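Local coordinates for protein probable TonB-dependent siderophore receptor PiuA (Acinetobacter baumannii, PDB 5FP1) that probably takes part in the first step of iron uptake across the outer membrane, binding iron-chelating siderophores and perhaps ferric enterobactin with micromolar affinity, at residues E115-T120 with G135-I140; T218-Y223 with I271-L276; P230-P235 with T302-S307; V664-M669 with N686-R691. All coordinates share one frame; numbering follows the deposited sequence.

Contact 1. Residues E115-T120 with G135-I140; sequences EQVEVT and GSINMI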
loop_
_atom_site.group_PDB
_atom_site.type_symbol
_atom_site.label_atom_id
_atom_site.label_comp_id
_atom_site.label_asym_id
_atom_site.label_seq_id
_atom_site.Cartn_x
_atom_site.Cartn_y
_atom_site.Cartn_z
ATOM N N GLU A 115 -13.384 6.595 1.413
ATOM C CA GLU A 115 -14.076 6.769 2.702
ATOM C C GLU A 115 -13.147 6.454 3.890
ATOM O O GLU A 115 -12.984 7.244 4.817
ATOM C CB GLU A 115 -15.277 5.800 2.712
ATOM C CG GLU A 115 -16.153 5.864 3.959
ATOM C CD GLU A 115 -17.070 7.093 3.987
ATOM O OE1 GLU A 115 -17.229 7.789 2.959
ATOM O OE2 GLU A 115 -17.631 7.367 5.052
ATOM N N GLN A 116 -12.529 5.270 3.850
ATOM C CA GLN A 116 -11.599 4.827 4.892
ATOM C C GLN A 116 -10.669 3.766 4.333
ATOM O O GLN A 116 -10.922 3.240 3.272
ATOM C CB GLN A 116 -12.345 4.258 6.115
ATOM C CG GLN A 116 -13.129 3.003 5.839
ATOM C CD GLN A 116 -14.248 2.761 6.840
ATOM O OE1 GLN A 116 -14.853 3.700 7.342
ATOM N NE2 GLN A 116 -14.552 1.503 7.089
ATOM N N VAL A 117 -9.578 3.485 5.047
ATOM C CA VAL A 117 -8.629 2.473 4.616
ATOM C C VAL A 117 -8.549 1.431 5.740
ATOM O O VAL A 117 -8.339 1.775 6.895
ATOM C CB VAL A 117 -7.216 3.059 4.406
ATOM C CG1 VAL A 117 -6.287 1.973 3.885
ATOM C CG2 VAL A 117 -7.248 4.230 3.442
ATOM N N GLU A 118 -8.745 0.171 5.398
ATOM C CA GLU A 118 -8.709 -0.897 6.371
ATOM C C GLU A 118 -7.459 -1.725 6.192
ATOM O O GLU A 118 -7.238 -2.344 5.111
ATOM C CB GLU A 118 -9.959 -1.763 6.238
ATOM C CG GLU A 118 -11.242 -0.965 6.397
ATOM C CD GLU A 118 -12.487 -1.819 6.500
ATOM O OE1 GLU A 118 -12.400 -3.080 6.433
ATOM O OE2 GLU A 118 -13.558 -1.209 6.647
ATOM N N VAL A 119 -6.635 -1.752 7.238
ATOM C CA VAL A 119 -5.392 -2.528 7.215
ATOM C C VAL A 119 -5.545 -3.797 8.047
ATOM O O VAL A 119 -5.640 -3.742 9.289
ATOM C CB VAL A 119 -4.230 -1.706 7.747
ATOM C CG1 VAL A 119 -2.919 -2.455 7.596
ATOM C CG2 VAL A 119 -4.145 -0.354 7.022
ATOM N N THR A 120 -5.546 -4.937 7.372
ATOM C CA THR A 120 -5.555 -6.213 8.041
ATOM C C THR A 120 -4.118 -6.525 8.350
ATOM O O THR A 120 -3.252 -6.464 7.463
ATOM C CB THR A 120 -6.184 -7.310 7.168
ATOM O OG1 THR A 120 -7.563 -6.993 6.960
ATOM C CG2 THR A 120 -6.080 -8.659 7.839
ATOM N N GLY A 135 -0.342 -9.358 6.000
ATOM C CA GLY A 135 -1.494 -8.448 6.059
ATOM C C GLY A 135 -1.907 -7.994 4.668
ATOM O O GLY A 135 -1.339 -8.438 3.663
ATOM N N SER A 136 -2.904 -7.117 4.606
ATOM C CA SER A 136 -3.365 -6.553 3.335
ATOM C C SER A 136 -4.114 -5.255 3.603
ATOM O O SER A 136 -4.588 -5.008 4.724
ATOM C CB SER A 136 -4.300 -7.513 2.603
ATOM O OG SER A 136 -5.424 -7.813 3.399
ATOM N N ILE A 137 -4.230 -4.449 2.554
ATOM C CA ILE A 137 -4.843 -3.147 2.621
ATOM C C ILE A 137 -6.060 -3.129 1.716
ATOM O O ILE A 137 -5.999 -3.585 0.571
ATOM C CB ILE A 137 -3.837 -2.093 2.155
ATOM C CG1 ILE A 137 -2.709 -2.025 3.194
ATOM C CG2 ILE A 137 -4.525 -0.747 1.972
ATOM C CD1 ILE A 137 -1.476 -1.316 2.713
ATOM N N ASN A 138 -7.147 -2.573 2.233
ATOM C CA ASN A 138 -8.412 -2.528 1.505
ATOM C C ASN A 138 -8.940 -1.113 1.575
ATOM O O ASN A 138 -9.217 -0.595 2.666
ATOM C CB ASN A 138 -9.403 -3.522 2.130
ATOM C CG ASN A 138 -10.706 -3.624 1.349
ATOM O OD1 ASN A 138 -10.807 -3.188 0.178
ATOM N ND2 ASN A 138 -11.734 -4.162 2.004
ATOM N N MET A 139 -8.985 -0.435 0.438
ATOM C CA MET A 139 -9.472 0.933 0.387
ATOM C C MET A 139 -10.986 0.907 0.101
ATOM O O MET A 139 -11.436 0.280 -0.853
ATOM C CB MET A 139 -8.679 1.747 -0.647
ATOM C CG MET A 139 -7.197 1.949 -0.226
ATOM S SD MET A 139 -6.336 2.682 -1.602
ATOM C CE MET A 139 -6.759 4.369 -1.300
ATOM N N ILE A 140 -11.756 1.573 0.952
ATOM C CA ILE A 140 -13.224 1.549 0.895
ATOM C C ILE A 140 -13.660 2.835 0.190
ATOM O O ILE A 140 -13.280 3.905 0.604
ATOM C CB ILE A 140 -13.845 1.570 2.308
ATOM C CG1 ILE A 140 -13.266 0.444 3.173
ATOM C CG2 ILE A 140 -15.368 1.499 2.262
ATOM C CD1 ILE A 140 -13.426 -0.930 2.595
HETATM O O HOH W 1 -11.029 -4.927 4.801
#

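Contact 2. Residues T218-Y223 with I271-L276; sequences TLSYYY and IGTIKL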
loop_
_atom_site.group_PDB
_atom_site.type_symbol
_atom_site.label_atom_id
_atom_site.label_comp_id
_atom_site.label_asym_id
_atom_site.label_seq_id
_atom_site.Cartn_x
_atom_site.Cartn_y
_atom_site.Cartn_z
ATOM N N THR A 218 -25.736 -1.188 -7.836
ATOM C CA THR A 218 -24.841 -0.022 -7.771
ATOM C C THR A 218 -23.869 -0.113 -8.949
ATOM O O THR A 218 -23.266 -1.167 -9.171
ATOM C CB THR A 218 -24.115 0.046 -6.424
ATOM O OG1 THR A 218 -25.072 0.092 -5.361
ATOM C CG2 THR A 218 -23.226 1.294 -6.298
ATOM N N LEU A 219 -23.826 0.956 -9.755
ATOM C CA LEU A 219 -22.911 1.097 -10.887
ATOM C C LEU A 219 -21.909 2.192 -10.517
ATOM O O LEU A 219 -22.286 3.296 -10.107
ATOM C CB LEU A 219 -23.640 1.546 -12.157
ATOM C CG LEU A 219 -24.838 0.726 -12.602
ATOM C CD1 LEU A 219 -25.479 1.358 -13.825
ATOM C CD2 LEU A 219 -24.413 -0.689 -12.914
ATOM N N SER A 220 -20.619 1.910 -10.649
ATOM C CA SER A 220 -19.651 2.930 -10.288
ATOM C C SER A 220 -18.453 2.923 -11.231
ATOM O O SER A 220 -18.183 1.930 -11.913
ATOM C CB SER A 220 -19.231 2.770 -8.827
ATOM O OG SER A 220 -18.454 1.637 -8.689
ATOM N N TYR A 221 -17.794 4.071 -11.306
ATOM C CA TYR A 221 -16.658 4.251 -12.168
ATOM C C TYR A 221 -15.673 5.109 -11.422
ATOM O O TYR A 221 -16.062 6.004 -10.657
ATOM C CB TYR A 221 -17.098 4.944 -13.461
ATOM C CG TYR A 221 -15.990 5.360 -14.390
ATOM C CD1 TYR A 221 -15.181 4.401 -15.027
ATOM C CD2 TYR A 221 -15.755 6.705 -14.685
ATOM C CE1 TYR A 221 -14.174 4.783 -15.898
ATOM C CE2 TYR A 221 -14.742 7.083 -15.554
ATOM C CZ TYR A 221 -13.948 6.123 -16.146
ATOM O OH TYR A 221 -12.951 6.492 -17.036
ATOM N N TYR A 222 -14.388 4.831 -11.650
ATOM C CA TYR A 222 -13.306 5.559 -11.044
ATOM C C TYR A 222 -12.264 5.812 -12.119
ATOM O O TYR A 222 -11.925 4.917 -12.893
ATOM C CB TYR A 222 -12.678 4.750 -9.899
ATOM C CG TYR A 222 -11.522 5.461 -9.213
ATOM C CD1 TYR A 222 -11.753 6.454 -8.287
ATOM C CD2 TYR A 222 -10.197 5.142 -9.508
ATOM C CE1 TYR A 222 -10.713 7.118 -7.663
ATOM C CE2 TYR A 222 -9.151 5.800 -8.889
ATOM C CZ TYR A 222 -9.407 6.786 -7.961
ATOM O OH TYR A 222 -8.370 7.446 -7.312
ATOM N N TYR A 223 -11.755 7.031 -12.143
ATOM C CA TYR A 223 -10.725 7.439 -13.090
ATOM C C TYR A 223 -9.753 8.349 -12.386
ATOM O O TYR A 223 -10.149 9.288 -11.680
ATOM C CB TYR A 223 -11.337 8.212 -14.258
ATOM C CG TYR A 223 -10.342 9.053 -15.070
ATOM C CD1 TYR A 223 -9.554 8.475 -16.053
ATOM C CD2 TYR A 223 -10.220 10.417 -14.855
ATOM C CE1 TYR A 223 -8.669 9.236 -16.810
ATOM C CE2 TYR A 223 -9.345 11.198 -15.605
ATOM C CZ TYR A 223 -8.573 10.611 -16.579
ATOM O OH TYR A 223 -7.708 11.400 -17.323
ATOM N N ILE A 271 -11.598 2.128 -13.283
ATOM C CA ILE A 271 -12.266 0.969 -12.692
ATOM C C ILE A 271 -13.797 1.121 -12.882
ATOM O O ILE A 271 -14.359 2.159 -12.533
ATOM C CB ILE A 271 -12.004 0.842 -11.162
ATOM C CG1 ILE A 271 -10.506 0.856 -10.840
ATOM C CG2 ILE A 271 -12.661 -0.440 -10.607
ATOM C CD1 ILE A 271 -10.182 0.884 -9.353
ATOM N N GLY A 272 -14.430 0.078 -13.399
ATOM C CA GLY A 272 -15.887 0.031 -13.571
ATOM C C GLY A 272 -16.430 -1.147 -12.774
ATOM O O GLY A 272 -15.918 -2.264 -12.882
ATOM N N THR A 273 -17.447 -0.899 -11.956
ATOM C CA THR A 273 -18.001 -1.928 -11.071
ATOM C C THR A 273 -19.527 -1.997 -11.182
ATOM O O THR A 273 -20.189 -0.963 -11.189
ATOM C CB THR A 273 -17.627 -1.635 -9.616
ATOM O OG1 THR A 273 -16.201 -1.489 -9.507
ATOM C CG2 THR A 273 -18.065 -2.734 -8.714
ATOM N N ILE A 274 -20.051 -3.219 -11.239
ATOM C CA ILE A 274 -21.480 -3.476 -11.121
ATOM C C ILE A 274 -21.742 -4.425 -9.958
ATOM O O ILE A 274 -21.299 -5.568 -9.983
ATOM C CB ILE A 274 -22.056 -4.121 -12.399
ATOM C CG1 ILE A 274 -21.738 -3.265 -13.626
ATOM C CG2 ILE A 274 -23.570 -4.256 -12.253
ATOM C CD1 ILE A 274 -21.870 -4.010 -14.936
ATOM N N LYS A 275 -22.455 -3.941 -8.953
ATOM C CA LYS A 275 -22.777 -4.738 -7.793
ATOM C C LYS A 275 -24.284 -4.911 -7.676
ATOM O O LYS A 275 -25.022 -3.925 -7.613
ATOM C CB LYS A 275 -22.264 -4.072 -6.547
ATOM C CG LYS A 275 -22.541 -4.852 -5.289
ATOM C CD LYS A 275 -21.645 -4.347 -4.182
ATOM C CE LYS A 275 -22.361 -4.241 -2.866
ATOM N NZ LYS A 275 -21.810 -3.074 -2.130
ATOM N N LEU A 276 -24.714 -6.163 -7.657
ATOM C CA LEU A 276 -26.145 -6.524 -7.544
ATOM C C LEU A 276 -26.354 -7.273 -6.229
ATOM O O LEU A 276 -25.602 -8.210 -5.907
ATOM C CB LEU A 276 -26.546 -7.438 -8.683
ATOM C CG LEU A 276 -26.197 -6.899 -10.063
ATOM C CD1 LEU A 276 -26.417 -7.922 -11.133
ATOM C CD2 LEU A 276 -26.972 -5.628 -10.337
HETATM O O HOH W 2 -25.883 -2.614 -4.947
HETATM O O HOH W 3 -20.739 -0.500 -8.089
HETATM O O HOH W 4 -15.697 1.550 -9.991
#

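Contact 3. Residues P230-P235 with T302-S307; sequences PDSGIP and TNPDDS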
loop_
_atom_site.group_PDB
_atom_site.type_symbol
_atom_site.label_atom_id
_atom_site.label_comp_id
_atom_site.label_asym_id
_atom_site.label_seq_id
_atom_site.Cartn_x
_atom_site.Cartn_y
_atom_site.Cartn_z
ATOM N N PRO A 230 9.072 12.386 -11.637
ATOM C CA PRO A 230 9.147 11.452 -10.506
ATOM C C PRO A 230 10.350 11.683 -9.604
ATOM O O PRO A 230 11.399 12.175 -10.035
ATOM C CB PRO A 230 9.256 10.078 -11.196
ATOM C CG PRO A 230 9.935 10.376 -12.495
ATOM C CD PRO A 230 9.382 11.721 -12.918
ATOM N N ASP A 231 10.203 11.319 -8.348
ATOM C CA ASP A 231 11.274 11.448 -7.401
ATOM C C ASP A 231 12.423 10.518 -7.706
ATOM O O ASP A 231 12.283 9.506 -8.421
ATOM C CB ASP A 231 10.756 11.197 -5.980
ATOM C CG ASP A 231 11.616 11.888 -4.909
ATOM O OD1 ASP A 231 12.606 12.578 -5.254
ATOM O OD2 ASP A 231 11.287 11.713 -3.729
ATOM N N SER A 232 13.573 10.912 -7.188
ATOM C CA SER A 232 14.771 10.119 -7.184
ATOM C C SER A 232 14.979 9.716 -5.722
ATOM O O SER A 232 14.023 9.448 -4.980
ATOM C CB SER A 232 15.952 10.938 -7.728
ATOM O OG SER A 232 17.153 10.170 -7.835
ATOM N N GLY A 233 16.215 9.678 -5.286
ATOM C CA GLY A 233 16.509 9.362 -3.904
ATOM C C GLY A 233 17.881 9.880 -3.522
ATOM O O GLY A 233 18.483 10.640 -4.283
ATOM N N ILE A 234 18.361 9.460 -2.354
ATOM C CA ILE A 234 19.682 9.840 -1.846
ATOM C C ILE A 234 20.536 8.577 -1.763
ATOM O O ILE A 234 20.103 7.546 -1.187
ATOM C CB ILE A 234 19.591 10.538 -0.485
ATOM C CG1 ILE A 234 18.639 11.727 -0.545
ATOM C CG2 ILE A 234 20.980 10.950 0.013
ATOM C CD1 ILE A 234 19.029 12.817 -1.538
ATOM N N PRO A 235 21.713 8.607 -2.396
ATOM C CA PRO A 235 22.522 7.378 -2.483
ATOM C C PRO A 235 23.118 6.998 -1.131
ATOM O O PRO A 235 23.489 7.887 -0.368
ATOM C CB PRO A 235 23.645 7.767 -3.445
ATOM C CG PRO A 235 23.790 9.253 -3.266
ATOM C CD PRO A 235 22.419 9.770 -2.964
ATOM N N THR A 302 15.225 8.231 -11.987
ATOM C CA THR A 302 16.655 8.162 -11.747
ATOM C C THR A 302 17.021 7.485 -10.453
ATOM O O THR A 302 16.598 7.909 -9.369
ATOM C CB THR A 302 17.281 9.573 -11.741
ATOM O OG1 THR A 302 17.096 10.170 -13.024
ATOM C CG2 THR A 302 18.751 9.489 -11.421
ATOM N N ASN A 303 17.853 6.455 -10.571
ATOM C CA ASN A 303 18.567 5.879 -9.430
ATOM C C ASN A 303 19.861 6.711 -9.236
ATOM O O ASN A 303 20.673 6.820 -10.163
ATOM C CB ASN A 303 18.844 4.398 -9.726
ATOM C CG ASN A 303 19.810 3.719 -8.741
ATOM O OD1 ASN A 303 20.602 4.353 -8.028
ATOM N ND2 ASN A 303 19.793 2.398 -8.774
ATOM N N PRO A 304 20.033 7.333 -8.056
ATOM C CA PRO A 304 21.206 8.210 -7.846
ATOM C C PRO A 304 22.512 7.392 -7.682
ATOM O O PRO A 304 22.819 6.865 -6.609
ATOM C CB PRO A 304 20.840 8.961 -6.567
ATOM C CG PRO A 304 20.058 7.941 -5.787
ATOM C CD PRO A 304 19.212 7.239 -6.835
ATOM N N ASP A 305 23.207 7.246 -8.803
ATOM C CA ASP A 305 24.547 6.660 -8.936
ATOM C C ASP A 305 24.650 5.137 -9.023
ATOM O O ASP A 305 25.668 4.636 -9.458
ATOM C CB ASP A 305 25.539 7.179 -7.900
ATOM C CG ASP A 305 26.963 7.214 -8.459
ATOM O OD1 ASP A 305 27.102 7.709 -9.604
ATOM O OD2 ASP A 305 27.931 6.787 -7.768
ATOM N N ASP A 306 23.615 4.407 -8.618
ATOM C CA ASP A 306 23.588 2.949 -8.830
ATOM C C ASP A 306 24.836 2.291 -8.248
ATOM O O ASP A 306 25.407 1.381 -8.848
ATOM C CB ASP A 306 23.483 2.682 -10.314
ATOM C CG ASP A 306 23.014 1.272 -10.639
ATOM O OD1 ASP A 306 22.385 0.621 -9.804
ATOM O OD2 ASP A 306 23.247 0.845 -11.759
ATOM N N SER A 307 25.286 2.806 -7.099
ATOM C CA SER A 307 26.460 2.286 -6.370
ATOM C C SER A 307 27.749 2.249 -7.211
ATOM O O SER A 307 28.633 1.457 -6.952
ATOM C CB SER A 307 26.171 0.902 -5.758
ATOM O OG SER A 307 24.995 0.957 -4.949
HETATM O O HOH W 5 13.932 10.765 -11.102
#

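Contact 4. Residues V664-M669 with N686-R691; sequences VRYDAM and NLSDKR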
loop_
_atom_site.group_PDB
_atom_site.type_symbol
_atom_site.label_atom_id
_atom_site.label_comp_id
_atom_site.label_asym_id
_atom_site.label_seq_id
_atom_site.Cartn_x
_atom_site.Cartn_y
_atom_site.Cartn_z
ATOM N N VAL A 664 11.539 11.104 14.367
ATOM C CA VAL A 664 10.216 11.554 14.768
ATOM C C VAL A 664 9.818 12.751 13.924
ATOM O O VAL A 664 10.606 13.669 13.711
ATOM C CB VAL A 664 10.206 11.998 16.248
ATOM C CG1 VAL A 664 8.795 12.344 16.667
ATOM C CG2 VAL A 664 10.755 10.898 17.118
ATOM N N ARG A 665 8.590 12.739 13.441
ATOM C CA ARG A 665 8.064 13.757 12.554
ATOM C C ARG A 665 6.787 14.260 13.186
ATOM O O ARG A 665 5.957 13.450 13.603
ATOM C CB ARG A 665 7.751 13.164 11.183
ATOM C CG ARG A 665 6.867 14.024 10.288
ATOM C CD ARG A 665 5.722 13.213 9.699
ATOM N NE ARG A 665 4.696 14.044 9.062
ATOM C CZ ARG A 665 4.630 14.310 7.767
ATOM N NH1 ARG A 665 5.511 13.782 6.930
ATOM N NH2 ARG A 665 3.651 15.062 7.298
ATOM N N TYR A 666 6.640 15.581 13.270
ATOM C CA TYR A 666 5.458 16.212 13.868
ATOM C C TYR A 666 4.551 16.883 12.856
ATOM O O TYR A 666 4.989 17.364 11.806
ATOM C CB TYR A 666 5.910 17.272 14.885
ATOM C CG TYR A 666 6.807 16.706 15.944
ATOM C CD1 TYR A 666 6.288 15.992 17.001
ATOM C CD2 TYR A 666 8.174 16.866 15.874
ATOM C CE1 TYR A 666 7.110 15.457 17.974
ATOM C CE2 TYR A 666 9.002 16.326 16.827
ATOM C CZ TYR A 666 8.458 15.635 17.882
ATOM O OH TYR A 666 9.284 15.096 18.838
ATOM N N ASP A 667 3.268 16.935 13.191
ATOM C CA ASP A 667 2.289 17.625 12.385
ATOM C C ASP A 667 1.350 18.439 13.269
ATOM O O ASP A 667 1.169 18.129 14.448
ATOM C CB ASP A 667 1.486 16.628 11.568
ATOM C CG ASP A 667 2.362 15.855 10.585
ATOM O OD1 ASP A 667 2.850 16.479 9.617
ATOM O OD2 ASP A 667 2.598 14.643 10.802
ATOM N N ALA A 668 0.749 19.458 12.689
ATOM C CA ALA A 668 -0.274 20.226 13.398
ATOM C C ALA A 668 -1.396 20.648 12.505
ATOM O O ALA A 668 -1.243 20.739 11.281
ATOM C CB ALA A 668 0.354 21.431 14.080
ATOM N N MET A 669 -2.545 20.946 13.121
ATOM C CA MET A 669 -3.698 21.360 12.390
ATOM C C MET A 669 -4.548 22.363 13.221
ATOM O O MET A 669 -4.591 22.287 14.436
ATOM C CB MET A 669 -4.541 20.127 12.073
ATOM C CG MET A 669 -5.763 20.348 11.218
ATOM S SD MET A 669 -7.269 20.731 12.158
ATOM C CE MET A 669 -7.601 19.165 12.950
ATOM N N ASN A 686 5.161 18.022 8.839
ATOM C CA ASN A 686 6.583 17.914 9.173
ATOM C C ASN A 686 7.031 19.255 9.733
ATOM O O ASN A 686 7.918 19.938 9.209
ATOM C CB ASN A 686 7.424 17.504 7.963
ATOM C CG ASN A 686 8.849 17.171 8.333
ATOM O OD1 ASN A 686 9.223 17.151 9.506
ATOM N ND2 ASN A 686 9.659 16.857 7.316
ATOM N N LEU A 687 6.414 19.562 10.856
ATOM C CA LEU A 687 6.478 20.836 11.547
ATOM C C LEU A 687 7.894 21.221 11.941
ATOM O O LEU A 687 8.248 22.394 11.935
ATOM C CB LEU A 687 5.606 20.661 12.799
ATOM C CG LEU A 687 5.086 21.762 13.675
ATOM C CD1 LEU A 687 4.306 22.769 12.853
ATOM C CD2 LEU A 687 4.189 21.104 14.712
ATOM N N SER A 688 8.729 20.256 12.279
ATOM C CA SER A 688 10.115 20.566 12.626
ATOM C C SER A 688 11.069 20.538 11.423
ATOM O O SER A 688 12.258 20.680 11.602
ATOM C CB SER A 688 10.625 19.604 13.706
ATOM O OG SER A 688 10.727 18.272 13.215
ATOM N N ASP A 689 10.545 20.332 10.215
ATOM C CA ASP A 689 11.363 20.249 8.996
ATOM C C ASP A 689 12.467 19.180 9.102
ATOM O O ASP A 689 13.609 19.358 8.686
ATOM C CB ASP A 689 11.963 21.616 8.647
ATOM C CG ASP A 689 12.323 21.734 7.185
ATOM O OD1 ASP A 689 11.799 20.952 6.341
ATOM O OD2 ASP A 689 13.147 22.615 6.868
ATOM N N LYS A 690 12.100 18.050 9.662
ATOM C CA LYS A 690 13.037 16.960 9.865
ATOM C C LYS A 690 13.403 16.333 8.495
ATOM O O LYS A 690 12.535 16.080 7.672
ATOM C CB LYS A 690 12.354 15.912 10.744
ATOM C CG LYS A 690 13.142 14.645 10.997
ATOM C CD LYS A 690 14.354 14.881 11.868
ATOM C CE LYS A 690 15.142 13.597 11.944
ATOM N NZ LYS A 690 16.295 13.672 12.896
ATOM N N ARG A 691 14.690 16.109 8.290
ATOM C CA ARG A 691 15.202 15.284 7.193
ATOM C C ARG A 691 15.222 13.827 7.627
ATOM O O ARG A 691 15.997 13.399 8.504
ATOM C CB ARG A 691 16.610 15.730 6.788
ATOM C CG ARG A 691 17.213 14.956 5.604
ATOM C CD ARG A 691 18.661 15.406 5.374
ATOM N NE ARG A 691 19.331 14.809 4.205
ATOM C CZ ARG A 691 20.268 13.877 4.269
ATOM N NH1 ARG A 691 20.615 13.350 5.423
ATOM N NH2 ARG A 691 20.828 13.422 3.158
HETATM O O HOH W 6 14.165 12.652 14.877
HETATM O O HOH W 7 8.632 17.387 12.122
#

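Contact 1. Residues E115-T120 with G135-I140
Gln116 and Ile140 face each other as a hydrogen-bonded antiparallel pair in the mixed sheet of the plug domain, the part of a TonB-dependent receptor that fills its barrel. The short axes run 4.7 Å apart at 168°, and five successive residue pairs, Gln116 with Ile140 to Thr120 with Ser136, keep an unbroken register. The side chains of Ile140 and Gln116 run alongside each other in the same direction, Gln116 CG resting 3.7 Å from Ile140 CG1. Gln116 has its CG between the backbone N and the carbonyl carbon (chi1 65°), and the chain then runs extended, so that NE2 reaches Glu118 OE2 at 2.9 Å on the anti lone pair, almost in the amide plane. The Glu118 side chain slants across Ile140, with OE2 3.9 Å from Ile140 CG1. Outside the pair, the backbone N of Ala29 also binds OE2 and Ser28 OG binds OE1. Glu118, buried and held by Ser28, Ala29, Gln116 and a water, would be expected to favour its charged form. Asn138 OD1 is bound by Gly100 N. Val117, Val119, Ile137 and Met139 occupy the reverse face, where Val117 CG1 meets Ile137 CG2 at 3.8 Å and Leu60 of helix 60-63 touches both Val117 and Met139. Strand 43-47 flanks 115-120, while strand 96-98 flanks 135-140. Between the acid and the amide sits one water, which donates to Glu118 OE1 at 2.8 Å and accepts from Asn138 ND2 at 3.0 Å.

Contact 2. Residues T218-Y223 with I271-L276
Two neighbouring strands of the transmembrane beta-barrel meet here, Thr218-Tyr223 running antiparallel to Ile271-Leu276 at 170° with axes 4.7 Å apart. Thr218-Lys275, Ser220-Thr273 and Tyr222-Ile271 are each joined by two reciprocal backbone N-H...O bonds, as in Thr273 N to Ser220 O at 2.9 Å. On the face of Leu219, Tyr221 and Ile274 the packing is apolar: Leu219 and Ile274 extend alongside each other, and Leu219 CD2 comes 3.7 Å from Ile274 CG2. Tyr221 is paired with Gly272; Tyr221 CD1 lies 3.5 Å from Ile271 O, while its hydroxyl bonds to His270 ND1. A bound detergent lies near Gly272, consistent with a surface turned to lipid. The reverse face is hydrated round Thr218, Ser220 and Thr273, and apolar where Tyr222 CB meets Ile271 CB at 4.2 Å. Ser220 turns OG between the backbone N and the carbonyl carbon (chi1 71°), which sets it alongside Thr273, 3.5 Å from CB. A single water there donates to Ile271 O at 2.9 Å and also bonds Ser220 OG and Thr273 OG1; another accepts from Thr218 OG1 and donates to Lys275 O. The Tyr222 ring meets the ring of Phe112, placing the plug beside the barrel's inner wall. Strand 197-209 pairs with the edge of 218-223 away from 271-276, Thr208 bonding Thr218 OG1, and strand 284-304 pairs with the other edge of 271-276.

Contact 3. Residues P230-P235 with T302-S307
The backbones of Ser232 and Thr302 come within 5.3 Å between their CA atoms, and those of Pro235 and Pro304 within 5.6 Å, with no direct backbone hydrogen bond between the two segments. What joins them directly is a side-chain bond: Ser232 OG donates to Thr302 O at 2.8 Å, reaching that oxygen from above the carbonyl plane, 43° out of it. The hydroxyl gets there because chi1 of Ser232 is -176°, which swings OG opposite the backbone N. A water makes the second polar link, accepting from Thr302 N at 3.0 Å and probably donating to Pro230 O. Thr302 therefore engages the loop through both its N-H and its carbonyl, while its hydroxyl bonds to Asp263. Pro304 supplies the apolar part. One side of its ring rests along Ser232 and Gly233: CD is 3.7 Å from Ser232 OG, and CG is 3.5 Å from Gly233 O. Pro235 comes across the same ring at a slant, its CD 4.0 Å from Pro304 CB, while Pro235 CB lies 3.4 Å from Pro304 O. All six touching residues are buried. Asp231 OD1 accepts the N-H of Ser232 from above its carboxylate plane, and OD2 forms a salt bridge with Lys189. Tyr701 of strand 701-704 touches Pro304. The connection between strands 215-226 and 264-279, which contains strand 234-238 of a separate small sheet with 701-704, thus packs against the end of strand 284-304, as befits the long connections of a TonB-dependent receptor barrel.

Contact 4. Residues V664-M669 with N686-R691
Asp667 and the backbone of Asn686 are joined by a bond from Asn686 N to Asp667 OD1, 2.9 Å long, that approaches from above the carboxylate plane. With CG of Asp667 opposite its carbonyl carbon (chi1 -63°), the carboxylate turns back to that N-H. Arg665 grips it side-on: its NE meets OD2 of Asp667 at 2.8 Å on the syn lone pair, as a salt bridge, and NH2 reaches OD1. OD1 thus accepts from two donors, which fixes the acid's rotation. Leu687 N bonds Tyr666 O (2.8 Å), straight at the hydrogen (169°) although the donor stands above the carbonyl plane. Over one face of the Arg665 guanidinium lies Asn686, with CB 4.2 Å above the centre and the amide plane turned 24° from it. These bonds fasten a type I beta turn, Asn686 to Asp689, to the edge of barrel strand 659-673, just where strand 678-685 ends. Inside the loop, Asn686 OD1 takes the N-H of Lys690 and ND2 bonds Lys690 O; ND2 also bonds Glu706 O, beyond the loop. A water ties Tyr666 N to Asn686 OD1 and Ser688 N. Farther out, Ser688 OG sits at the edge of the Tyr666 ring, 3.9 Å from CD2. Leu687 CB packs on Tyr666 CB at 4.0 Å, and Leu687 CD2 reaches Ala668 CB at 3.9 Å.

Overall arrangement
Contact 1 belongs to the plug, its centre about 9 Å from that of the chain; contacts 2, 3 and 4 belong to the barrel and its loops, each about 22 Å out. Contacts 1 and 3 are buried, contact 4 partly so, and contact 2 lies at the surface. Contacts 1 and 2 are both regular antiparallel pairings, but the first buries a carboxylate among donors whereas the second has an apolar outer face and a partly hydrated inner one. Contact 3 is joined directly by a side-chain-to-backbone bond, contact 4 by one such bond and one between backbones. These two touch through Ile234 and Arg691, while contacts 2 and 3 lie on strands 264-279 and 284-304, neighbours in the barrel.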